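Local coordinates for protein cystathionine gamma-synthase (Xanthomonas oryzae pv. oryzae KACC 10331, PDB 6LD7) that probably catalyses the pyridoxal-phosphate-dependent formation of cystathionine in methionine biosynthesis, at residues C[320-332]-C[383-397]. The protein carries 1 engineered substitution. Residues are numbered along the deposited sequence; the frame is centred on the assembly and turned at random.
Sequences AAVRAFVDGLRYF and LLIDLRAGLSRAEAT
Asp386 joins helix 383-396 to the loop that follows helix 320-327 by gripping two consecutive amides with its carboxylate. Arg330 N gives an almost straight bond (177°) to the syn lone pair of OD1 at 2.8 Å, while Tyr331 N reaches OD2 at 2.7 Å from above the carboxylate plane. The Phe332 ring is turned only slightly from that plane, and OD2 lies at its edge, beside CD1. With both oxygens engaged, the buried carboxylate is held in a fixed rotation, and the two N-H groups would be expected to offset its negative charge.

The second polar tie runs the other way: Arg393 NH1 donates to Phe325 O over 2.7 Å along a bent path, the acceptor lying close to the guanidinium plane. The Arg393 side chain runs back toward the N-terminal end of its own helix, its guanidinium lying between Gly390 CA on one face and Gly328 CA on the other, both offset toward the rim.

Apolar packing centres on Phe325. Its CG stands anti to the backbone N (chi1 -179°), which lays the ring across helix 383-396: Gly390 CA makes a CH-pi contact over one face, 4.2 Å from the centroid, Leu387 CD2 meets CZ at the edge, and Leu391 CD2 touches CE2. Leu387 CD2 also makes an off-centre CH-pi contact with Phe332. Farther along, Ala321 CB meets Ala394 CB at 4.0 Å, and Thr397 CG2 rests on Ala324 CB.

Gly390, Ala394, Ala321 and Ala324 at the interface are consistent with the close 7.4 Å approach of the axes, antiparallel in sense but inclined, 145° between their directions. Leu315 of strand 310-315 and Leu371 of strand 370-374 underlie Phe325; the helix pair thus covers the five-stranded sheet of the C-terminal domain, an arrangement characteristic of fold-type I pyridoxal-phosphate enzymes.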
ATOM      1  N   ALA C 320      43.662  -1.025   2.013  1.00 48.42           N
ATOM      2  CA  ALA C 320      43.656  -2.332   2.721  1.00 48.55           C
ATOM      3  C   ALA C 320      43.019  -2.192   4.128  1.00 49.34           C
ATOM      4  O   ALA C 320      42.448  -3.199   4.667  1.00 48.91           O
ATOM      5  CB  ALA C 320      45.049  -2.884   2.827  1.00 46.48           C
ATOM      6  N   ALA C 321      43.257  -1.056   4.791  1.00 44.40           N
ATOM      7  CA  ALA C 321      42.708  -0.771   6.139  1.00 45.30           C
ATOM      8  C   ALA C 321      41.195  -0.583   5.983  1.00 40.96           C
ATOM      9  O   ALA C 321      40.418  -1.171   6.780  1.00 38.98           O
ATOM     10  CB  ALA C 321      43.346   0.448   6.748  1.00 44.52           C
ATOM     11  N   VAL C 322      40.798   0.085   4.904  1.00 37.38           N
ATOM     12  CA  VAL C 322      39.368   0.316   4.622  1.00 41.89           C
ATOM     13  C   VAL C 322      38.675  -1.040   4.433  1.00 38.53           C
ATOM     14  O   VAL C 322      37.597  -1.216   4.977  1.00 38.97           O
ATOM     15  CB  VAL C 322      39.190   1.299   3.441  1.00 39.25           C
ATOM     16  CG1 VAL C 322      37.744   1.392   3.008  1.00 39.07           C
ATOM     17  CG2 VAL C 322      39.695   2.679   3.832  1.00 40.92           C
ATOM     18  N   ARG C 323      39.197  -1.904   3.582  1.00 38.55           N
ATOM     19  CA  ARG C 323      38.593  -3.216   3.280  1.00 39.63           C
ATOM     20  C   ARG C 323      38.490  -3.978   4.584  1.00 37.84           C
ATOM     21  O   ARG C 323      37.410  -4.608   4.825  1.00 39.87           O
ATOM     22  CB  ARG C 323      39.431  -4.074   2.334  1.00 43.02           C
ATOM     23  CG  ARG C 323      39.457  -3.606   0.890  1.00 48.41           C
ATOM     24  CD  ARG C 323      40.440  -4.383  -0.023  1.00 47.09           C
ATOM     25  NE  ARG C 323      40.287  -3.922  -1.403  1.00 51.44           N
ATOM     26  CZ  ARG C 323      39.416  -4.456  -2.255  1.00 53.13           C
ATOM     27  NH1 ARG C 323      38.638  -5.444  -1.854  1.00 52.64           N
ATOM     28  NH2 ARG C 323      39.307  -4.013  -3.487  1.00 55.63           N
ATOM     29  N   ALA C 324      39.528  -3.940   5.424  1.00 35.18           N
ATOM     30  CA  ALA C 324      39.443  -4.696   6.703  1.00 37.50           C
ATOM     31  C   ALA C 324      38.358  -4.049   7.617  1.00 38.81           C
ATOM     32  O   ALA C 324      37.555  -4.767   8.229  1.00 36.78           O
ATOM     33  CB  ALA C 324      40.783  -4.720   7.361  1.00 36.68           C
ATOM     34  N   PHE C 325      38.306  -2.714   7.690  1.00 38.36           N
ATOM     35  CA  PHE C 325      37.357  -1.994   8.576  1.00 37.05           C
ATOM     36  C   PHE C 325      35.935  -2.450   8.206  1.00 37.56           C
ATOM     37  O   PHE C 325      35.148  -2.898   9.022  1.00 35.32           O
ATOM     38  CB  PHE C 325      37.560  -0.489   8.430  1.00 36.76           C
ATOM     39  CG  PHE C 325      36.663   0.359   9.292  1.00 36.03           C
ATOM     40  CD1 PHE C 325      35.365   0.626   8.926  1.00 35.85           C
ATOM     41  CD2 PHE C 325      37.126   0.892  10.491  1.00 36.13           C
ATOM     42  CE1 PHE C 325      34.544   1.374   9.768  1.00 37.06           C
ATOM     43  CE2 PHE C 325      36.297   1.634  11.309  1.00 34.59           C
ATOM     44  CZ  PHE C 325      35.009   1.876  10.955  1.00 32.90           C
ATOM     45  N   VAL C 326      35.597  -2.310   6.927  1.00 34.19           N
ATOM     46  CA  VAL C 326      34.243  -2.483   6.367  1.00 39.10           C
ATOM     47  C   VAL C 326      33.887  -3.959   6.413  1.00 40.29           C
ATOM     48  O   VAL C 326      32.735  -4.271   6.602  1.00 35.78           O
ATOM     49  CB  VAL C 326      34.283  -1.872   4.952  1.00 40.87           C
ATOM     50  CG1 VAL C 326      33.256  -2.408   4.039  1.00 42.72           C
ATOM     51  CG2 VAL C 326      34.217  -0.363   5.065  1.00 40.83           C
ATOM     52  N   ASP C 327      34.878  -4.831   6.365  1.00 44.52           N
ATOM     53  CA  ASP C 327      34.632  -6.277   6.215  1.00 50.46           C
ATOM     54  C   ASP C 327      33.671  -6.748   7.306  1.00 50.25           C
ATOM     55  O   ASP C 327      32.538  -6.991   6.971  1.00 73.90           O
ATOM     56  CB  ASP C 327      35.919  -7.098   6.190  1.00 63.52           C
ATOM     57  CG  ASP C 327      35.697  -8.524   5.719  1.00 58.68           C
ATOM     58  OD1 ASP C 327      34.543  -8.878   5.532  1.00 58.90           O
ATOM     59  OD2 ASP C 327      36.686  -9.252   5.548  1.00 69.08           O
ATOM     60  N   GLY C 328      34.001  -6.951   8.550  1.00 44.43           N
ATOM     61  CA  GLY C 328      32.866  -7.478   9.376  1.00 40.94           C
ATOM     62  C   GLY C 328      31.958  -6.486  10.147  1.00 43.35           C
ATOM     63  O   GLY C 328      31.461  -6.879  11.217  1.00 41.25           O
ATOM     64  N   LEU C 329      31.591  -5.303   9.643  1.00 36.85           N
ATOM     65  CA  LEU C 329      30.673  -4.385  10.359  1.00 34.50           C
ATOM     66  C   LEU C 329      29.310  -5.049  10.512  1.00 36.78           C
ATOM     67  O   LEU C 329      28.795  -5.559   9.508  1.00 37.81           O
ATOM     68  CB  LEU C 329      30.550  -3.111   9.532  1.00 37.37           C
ATOM     69  CG  LEU C 329      31.776  -2.206   9.581  1.00 34.59           C
ATOM     70  CD1 LEU C 329      31.567  -1.052   8.631  1.00 36.75           C
ATOM     71  CD2 LEU C 329      32.041  -1.706  10.987  1.00 35.03           C
ATOM     72  N   ARG C 330      28.770  -5.153  11.717  1.00 32.61           N
ATOM     73  CA  ARG C 330      27.449  -5.800  11.933  1.00 36.55           C
ATOM     74  C   ARG C 330      26.298  -4.798  11.906  1.00 33.64           C
ATOM     75  O   ARG C 330      25.163  -5.203  11.636  1.00 34.86           O
ATOM     76  CB  ARG C 330      27.470  -6.543  13.262  1.00 43.69           C
ATOM     77  CG  ARG C 330      28.684  -7.460  13.443  1.00 52.85           C
ATOM     78  CD  ARG C 330      28.607  -8.205  14.792  1.00 62.45           C
ATOM     79  NE  ARG C 330      27.532  -9.191  14.639  1.00 77.24           N
ATOM     80  CZ  ARG C 330      26.376  -9.290  15.334  1.00 82.57           C
ATOM     81  NH1 ARG C 330      26.085  -8.526  16.375  1.00 78.18           N
ATOM     82  NH2 ARG C 330      25.506 -10.218  14.982  1.00 86.83           N
ATOM     83  N   TYR C 331      26.538  -3.510  12.121  1.00 31.44           N
ATOM     84  CA  TYR C 331      25.404  -2.574  12.354  1.00 32.64           C
ATOM     85  C   TYR C 331      25.479  -1.382  11.408  1.00 33.10           C
ATOM     86  O   TYR C 331      24.649  -0.495  11.520  1.00 41.04           O
ATOM     87  CB  TYR C 331      25.335  -2.152  13.833  1.00 34.36           C
ATOM     88  CG  TYR C 331      25.346  -3.299  14.802  1.00 33.34           C
ATOM     89  CD1 TYR C 331      24.462  -4.378  14.679  1.00 35.66           C
ATOM     90  CD2 TYR C 331      26.170  -3.250  15.899  1.00 34.78           C
ATOM     91  CE1 TYR C 331      24.485  -5.440  15.575  1.00 37.08           C
ATOM     92  CE2 TYR C 331      26.219  -4.295  16.804  1.00 35.41           C
ATOM     93  CZ  TYR C 331      25.383  -5.382  16.641  1.00 37.31           C
ATOM     94  OH  TYR C 331      25.479  -6.308  17.624  1.00 44.97           O
ATOM     95  N   PHE C 332      26.405  -1.371  10.460  1.00 32.10           N
ATOM     96  CA  PHE C 332      26.491  -0.337   9.400  1.00 30.54           C
ATOM     97  C   PHE C 332      26.394  -1.080   8.067  1.00 33.39           C
ATOM     98  O   PHE C 332      27.209  -1.938   7.817  1.00 36.34           O
ATOM     99  CB  PHE C 332      27.810   0.430   9.456  1.00 28.91           C
ATOM    100  CG  PHE C 332      27.996   1.365  10.631  1.00 29.76           C
ATOM    101  CD1 PHE C 332      28.305   0.871  11.899  1.00 30.03           C
ATOM    102  CD2 PHE C 332      27.675   2.699  10.524  1.00 30.74           C
ATOM    103  CE1 PHE C 332      28.428   1.711  12.982  1.00 29.13           C
ATOM    104  CE2 PHE C 332      27.786   3.551  11.620  1.00 31.83           C
ATOM    105  CZ  PHE C 332      28.130   3.043  12.847  1.00 29.57           C
ATOM    106  N   LEU C 383      26.671   0.538  18.274  1.00 28.93           N
ATOM    107  CA  LEU C 383      27.418   1.232  17.205  1.00 29.72           C
ATOM    108  C   LEU C 383      28.867   1.415  17.621  1.00 30.40           C
ATOM    109  O   LEU C 383      29.735   1.223  16.771  1.00 31.74           O
ATOM    110  CB  LEU C 383      26.784   2.581  16.876  1.00 28.79           C
ATOM    111  CG  LEU C 383      25.341   2.464  16.425  1.00 28.42           C
ATOM    112  CD1 LEU C 383      24.816   3.820  15.968  1.00 29.51           C
ATOM    113  CD2 LEU C 383      25.213   1.418  15.290  1.00 29.41           C
ATOM    114  N   LEU C 384      29.142   1.746  18.885  1.00 32.47           N
ATOM    115  CA  LEU C 384      30.555   1.960  19.333  1.00 31.23           C
ATOM    116  C   LEU C 384      31.353   0.637  19.380  1.00 30.54           C
ATOM    117  O   LEU C 384      32.506   0.596  18.926  1.00 29.67           O
ATOM    118  CB  LEU C 384      30.567   2.616  20.700  1.00 33.67           C
ATOM    119  CG  LEU C 384      30.037   4.039  20.783  1.00 34.80           C
ATOM    120  CD1 LEU C 384      29.922   4.427  22.245  1.00 36.89           C
ATOM    121  CD2 LEU C 384      30.946   4.999  20.077  1.00 33.48           C
ATOM    122  N   ILE C 385      30.749  -0.441  19.813  1.00 30.84           N
ATOM    123  CA  ILE C 385      31.423  -1.778  19.794  1.00 33.60           C
ATOM    124  C   ILE C 385      31.764  -2.139  18.338  1.00 35.86           C
ATOM    125  O   ILE C 385      32.937  -2.485  18.018  1.00 37.92           O
ATOM    126  CB  ILE C 385      30.479  -2.810  20.424  1.00 33.40           C
ATOM    127  CG1 ILE C 385      30.386  -2.612  21.951  1.00 32.27           C
ATOM    128  CG2 ILE C 385      30.909  -4.229  20.021  1.00 33.44           C
ATOM    129  CD1 ILE C 385      29.207  -3.413  22.550  1.00 31.25           C
ATOM    130  N   ASP C 386      30.808  -1.938  17.434  1.00 33.43           N
ATOM    131  CA  ASP C 386      31.033  -2.212  15.990  1.00 33.08           C
ATOM    132  C   ASP C 386      32.176  -1.365  15.439  1.00 31.39           C
ATOM    133  O   ASP C 386      33.063  -1.960  14.748  1.00 29.55           O
ATOM    134  CB  ASP C 386      29.744  -1.997  15.203  1.00 36.65           C
ATOM    135  CG  ASP C 386      29.552  -2.886  13.971  1.00 39.80           C
ATOM    136  OD1 ASP C 386      30.099  -4.038  13.938  1.00 39.78           O
ATOM    137  OD2 ASP C 386      28.808  -2.422  13.049  1.00 39.28           O
ATOM    138  N   LEU C 387      32.213  -0.057  15.719  1.00 31.29           N
ATOM    139  CA  LEU C 387      33.314   0.786  15.179  1.00 31.51           C
ATOM    140  C   LEU C 387      34.675   0.449  15.812  1.00 33.50           C
ATOM    141  O   LEU C 387      35.732   0.434  15.067  1.00 31.13           O
ATOM    142  CB  LEU C 387      32.989   2.262  15.333  1.00 33.22           C
ATOM    143  CG  LEU C 387      31.783   2.745  14.546  1.00 35.60           C
ATOM    144  CD1 LEU C 387      31.374   4.113  15.025  1.00 35.62           C
ATOM    145  CD2 LEU C 387      32.044   2.759  13.048  1.00 37.34           C
ATOM    146  N   ARG C 388      34.731   0.280  17.134  1.00 34.64           N
ATOM    147  CA  ARG C 388      35.985  -0.208  17.756  1.00 34.35           C
ATOM    148  C   ARG C 388      36.459  -1.485  17.073  1.00 32.79           C
ATOM    149  O   ARG C 388      37.633  -1.614  16.895  1.00 32.23           O
ATOM    150  CB  ARG C 388      35.824  -0.541  19.240  1.00 37.09           C
ATOM    151  CG  ARG C 388      35.706   0.696  20.109  1.00 38.76           C
ATOM    152  CD  ARG C 388      35.821   0.275  21.586  1.00 40.16           C
ATOM    153  NE  ARG C 388      35.129   1.347  22.190  1.00 49.40           N
ATOM    154  CZ  ARG C 388      33.894   1.332  22.699  1.00 42.05           C
ATOM    155  NH1 ARG C 388      33.180   0.241  22.885  1.00 42.60           N
ATOM    156  NH2 ARG C 388      33.429   2.483  23.086  1.00 47.54           N
ATOM    157  N   ALA C 389      35.621  -2.481  16.791  1.00 34.66           N
ATOM    158  CA  ALA C 389      36.167  -3.740  16.195  1.00 34.85           C
ATOM    159  C   ALA C 389      36.595  -3.433  14.745  1.00 36.25           C
ATOM    160  O   ALA C 389      37.622  -3.964  14.252  1.00 37.91           O
ATOM    161  CB  ALA C 389      35.183  -4.900  16.332  1.00 35.30           C
ATOM    162  N   GLY C 390      35.954  -2.474  14.088  1.00 32.09           N
ATOM    163  CA  GLY C 390      36.398  -2.070  12.739  1.00 32.90           C
ATOM    164  C   GLY C 390      37.779  -1.383  12.799  1.00 33.38           C
ATOM    165  O   GLY C 390      38.643  -1.705  11.998  1.00 32.30           O
ATOM    166  N   LEU C 391      37.997  -0.493  13.754  1.00 34.32           N
ATOM    167  CA  LEU C 391      39.284   0.242  13.874  1.00 36.73           C
ATOM    168  C   LEU C 391      40.417  -0.751  14.230  1.00 41.18           C
ATOM    169  O   LEU C 391      41.549  -0.624  13.737  1.00 36.55           O
ATOM    170  CB  LEU C 391      39.088   1.279  14.968  1.00 36.02           C
ATOM    171  CG  LEU C 391      38.213   2.475  14.578  1.00 34.56           C
ATOM    172  CD1 LEU C 391      38.016   3.376  15.778  1.00 35.63           C
ATOM    173  CD2 LEU C 391      38.815   3.253  13.426  1.00 36.55           C
ATOM    174  N   SER C 392      40.069  -1.784  14.984  1.00 39.90           N
ATOM    175  CA  SER C 392      40.975  -2.889  15.371  1.00 44.10           C
ATOM    176  C   SER C 392      41.358  -3.785  14.176  1.00 44.96           C
ATOM    177  O   SER C 392      42.560  -4.003  13.945  1.00 42.79           O
ATOM    178  CB  SER C 392      40.291  -3.625  16.464  1.00 46.51           C
ATOM    179  OG  SER C 392      41.083  -4.678  16.836  1.00 51.29           O
ATOM    180  N   ARG C 393      40.398  -4.215  13.364  1.00 43.65           N
ATOM    181  CA  ARG C 393      40.729  -4.917  12.102  1.00 41.32           C
ATOM    182  C   ARG C 393      41.640  -4.069  11.225  1.00 41.90           C
ATOM    183  O   ARG C 393      42.640  -4.663  10.648  1.00 41.49           O
ATOM    184  CB  ARG C 393      39.535  -5.210  11.222  1.00 41.55           C
ATOM    185  CG  ARG C 393      38.634  -6.351  11.666  1.00 41.48           C
ATOM    186  CD  ARG C 393      37.501  -6.303  10.586  1.00 46.57           C
ATOM    187  NE  ARG C 393      36.468  -6.317  11.518  1.00 51.89           N
ATOM    188  CZ  ARG C 393      35.430  -5.579  11.754  1.00 41.50           C
ATOM    189  NH1 ARG C 393      34.911  -4.640  11.015  1.00 40.78           N
ATOM    190  NH2 ARG C 393      34.877  -5.921  12.881  1.00 42.28           N
ATOM    191  N   ALA C 394      41.330  -2.782  11.075  1.00 39.40           N
ATOM    192  CA  ALA C 394      42.158  -1.858  10.261  1.00 39.67           C
ATOM    193  C   ALA C 394      43.595  -1.783  10.820  1.00 39.46           C
ATOM    194  O   ALA C 394      44.522  -1.781  10.049  1.00 43.99           O
ATOM    195  CB  ALA C 394      41.578  -0.458  10.239  1.00 36.91           C
ATOM    196  N   GLU C 395      43.763  -1.581  12.112  1.00 41.82           N
ATOM    197  CA  GLU C 395      45.062  -1.509  12.791  1.00 47.75           C
ATOM    198  C   GLU C 395      45.904  -2.769  12.463  1.00 49.13           C
ATOM    199  O   GLU C 395      47.076  -2.595  12.128  1.00 44.85           O
ATOM    200  CB  GLU C 395      44.872  -1.389  14.293  1.00 53.57           C
ATOM    201  CG  GLU C 395      46.186  -1.392  15.052  1.00 65.10           C
ATOM    202  CD  GLU C 395      46.079  -0.935  16.496  1.00 69.40           C
ATOM    203  OE1 GLU C 395      47.120  -0.850  17.144  1.00 86.95           O
ATOM    204  OE2 GLU C 395      44.965  -0.663  16.971  1.00 78.94           O
ATOM    205  N   ALA C 396      45.294  -3.948  12.411  1.00 46.39           N
ATOM    206  CA  ALA C 396      45.967  -5.249  12.148  1.00 48.97           C
ATOM    207  C   ALA C 396      46.458  -5.369  10.691  1.00 49.01           C
ATOM    208  O   ALA C 396      47.287  -6.221  10.488  1.00 58.35           O
ATOM    209  CB  ALA C 396      45.055  -6.385  12.518  1.00 45.87           C
ATOM    210  N   THR C 397      46.018  -4.562   9.719  1.00 47.47           N
ATOM    211  CA  THR C 397      46.771  -4.348   8.456  1.00 52.04           C
ATOM    212  C   THR C 397      48.004  -3.567   8.938  1.00 60.49           C
ATOM    213  O   THR C 397      48.420  -3.866  10.030  1.00 73.66           O
ATOM    214  CB  THR C 397      45.817  -3.795   7.398  1.00 50.16           C
ATOM    215  OG1 THR C 397      45.549  -2.414   7.645  1.00 46.91           O
ATOM    216  CG2 THR C 397      44.530  -4.591   7.320  1.00 46.22           C
TER